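Local structure of mRNA-binding protein PUF3 (Saccharomyces cerevisiae, 3K49) at residues M304-K309 / A335-Y339. The protein binds the 3'-UTRs of mRNAs encoding mitochondrial proteins, promotes deadenylation and decay of COX17 mRNA, and localizes its targets near mitochondria. Sequence-based numbering, arbitrary orientation.
Sequences MILMIK and AIRAY
Tyr339 reaches across from helix 326-345 and lays its ring against Ile308 and Lys309, a compact example of how one aromatic residue can join two helices with no hydrogen bond between segments 304-309 and 335-339. With CG anti to the backbone N (chi1 171°), the ring is carried off its own helix toward the end of 304-309. Ile308 supplies the packing over one ring face: its CG2 methyl makes a CH-pi contact, 4.0 Å from the ring centroid and offset toward the rim on the CD2 and CE2 side. The other branch of Ile308 runs back toward the root of the tyrosine, CD1 lying 4.1 Å from Tyr339 CB. Lys309 comes at the ring edge instead. Its chain, extended beyond CG, crosses the phenol at a slant, so that methylenes rather than the amine do the touching: CE meets Tyr339 CE1 at 3.3 Å, and CG lies 3.4 Å from Tyr339 OH. Ile305 adds an oblique apolar contact through CD1. Without the ring, as with an alanine here, Ile308 CG2 and Ile305 CD1 would probably face a gap and the lysine methylenes would lose their aromatic partner. One turn earlier on each helix, Met304, its chain bent twice beyond CB, turns its CE methyl to Ala335 CB at 3.7 Å. The helix axes of the short segments cross at -61°, 11.0 Å apart. Leu360 of helix 355-364 touches both Ile308 and Ile336, extending the apolar cluster toward the C-terminus. Such helix-on-helix packing is characteristic of the all-helical PUM-HD, whose Pumilio repeats stack into a curved RNA-binding solenoid; here it joins a short helix of Pumilio 8 to the long helix that leads out of that repeat.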
# COMPACT_ATOMS: atom_id res chain seq x y z
N MET A 304 -19.53 -25.49 -6.90
CA MET A 304 -19.25 -24.90 -8.21
C MET A 304 -20.37 -23.99 -8.69
O MET A 304 -20.13 -22.84 -9.04
CB MET A 304 -19.04 -26.00 -9.25
CG MET A 304 -17.75 -26.77 -9.07
SD MET A 304 -16.37 -25.88 -9.81
CE MET A 304 -16.98 -25.70 -11.49
N ILE A 305 -21.59 -24.52 -8.70
CA ILE A 305 -22.73 -23.80 -9.27
C ILE A 305 -23.14 -22.61 -8.42
O ILE A 305 -23.50 -21.55 -8.95
CB ILE A 305 -23.95 -24.71 -9.42
CG1 ILE A 305 -23.61 -25.93 -10.28
CG2 ILE A 305 -25.12 -23.94 -10.01
CD1 ILE A 305 -23.15 -25.57 -11.68
N LEU A 306 -23.09 -22.77 -7.10
CA LEU A 306 -23.35 -21.65 -6.19
C LEU A 306 -22.33 -20.55 -6.45
O LEU A 306 -22.62 -19.37 -6.30
CB LEU A 306 -23.24 -22.10 -4.74
CG LEU A 306 -24.34 -22.97 -4.14
CD1 LEU A 306 -23.92 -23.43 -2.75
CD2 LEU A 306 -25.66 -22.23 -4.10
N MET A 307 -21.13 -20.96 -6.84
CA MET A 307 -20.04 -20.03 -7.08
C MET A 307 -20.15 -19.34 -8.44
O MET A 307 -20.06 -18.11 -8.52
CB MET A 307 -18.69 -20.74 -6.91
CG MET A 307 -18.33 -20.95 -5.44
SD MET A 307 -16.81 -21.88 -5.19
CE MET A 307 -15.62 -20.84 -6.03
N ILE A 308 -20.37 -20.11 -9.50
CA ILE A 308 -20.54 -19.56 -10.84
C ILE A 308 -21.61 -18.47 -10.89
O ILE A 308 -21.49 -17.51 -11.66
CB ILE A 308 -20.92 -20.64 -11.86
CG1 ILE A 308 -19.85 -21.73 -11.89
CG2 ILE A 308 -21.08 -20.03 -13.24
CD1 ILE A 308 -20.21 -22.89 -12.81
N LYS A 309 -22.64 -18.61 -10.07
CA LYS A 309 -23.78 -17.69 -10.11
C LYS A 309 -23.60 -16.46 -9.22
O LYS A 309 -24.43 -15.55 -9.25
CB LYS A 309 -25.06 -18.42 -9.69
CG LYS A 309 -25.51 -19.50 -10.66
CD LYS A 309 -26.78 -20.17 -10.18
CE LYS A 309 -27.24 -21.24 -11.15
NZ LYS A 309 -28.49 -21.91 -10.71
N ALA A 335 -17.56 -28.78 -16.16
CA ALA A 335 -18.66 -28.31 -15.32
C ALA A 335 -19.15 -26.94 -15.78
O ALA A 335 -20.36 -26.70 -15.86
CB ALA A 335 -18.22 -28.25 -13.87
N ILE A 336 -18.20 -26.06 -16.08
CA ILE A 336 -18.52 -24.71 -16.53
C ILE A 336 -19.24 -24.75 -17.86
O ILE A 336 -20.28 -24.11 -18.05
CB ILE A 336 -17.26 -23.83 -16.65
CG1 ILE A 336 -16.48 -23.84 -15.34
CG2 ILE A 336 -17.63 -22.42 -17.04
CD1 ILE A 336 -15.19 -23.09 -15.39
N ARG A 337 -18.69 -25.53 -18.79
CA ARG A 337 -19.31 -25.70 -20.10
C ARG A 337 -20.75 -26.17 -19.95
O ARG A 337 -21.66 -25.67 -20.62
CB ARG A 337 -18.51 -26.70 -20.94
CG ARG A 337 -17.25 -26.12 -21.58
CD ARG A 337 -16.33 -27.24 -22.05
NE ARG A 337 -15.24 -26.76 -22.89
CZ ARG A 337 -14.14 -27.46 -23.17
NH1 ARG A 337 -13.98 -28.67 -22.66
NH2 ARG A 337 -13.19 -26.94 -23.94
N ALA A 338 -20.96 -27.12 -19.06
CA ALA A 338 -22.29 -27.64 -18.79
C ALA A 338 -23.25 -26.56 -18.32
O ALA A 338 -24.40 -26.51 -18.76
CB ALA A 338 -22.22 -28.76 -17.77
N TYR A 339 -22.79 -25.69 -17.42
CA TYR A 339 -23.65 -24.65 -16.85
C TYR A 339 -24.18 -23.68 -17.90
O TYR A 339 -25.29 -23.16 -17.78
CB TYR A 339 -22.92 -23.87 -15.75
CG TYR A 339 -23.71 -22.66 -15.28
CD1 TYR A 339 -24.73 -22.80 -14.36
CD2 TYR A 339 -23.42 -21.39 -15.77
CE1 TYR A 339 -25.46 -21.70 -13.94
CE2 TYR A 339 -24.14 -20.29 -15.35
CZ TYR A 339 -25.16 -20.45 -14.43
OH TYR A 339 -25.88 -19.36 -14.01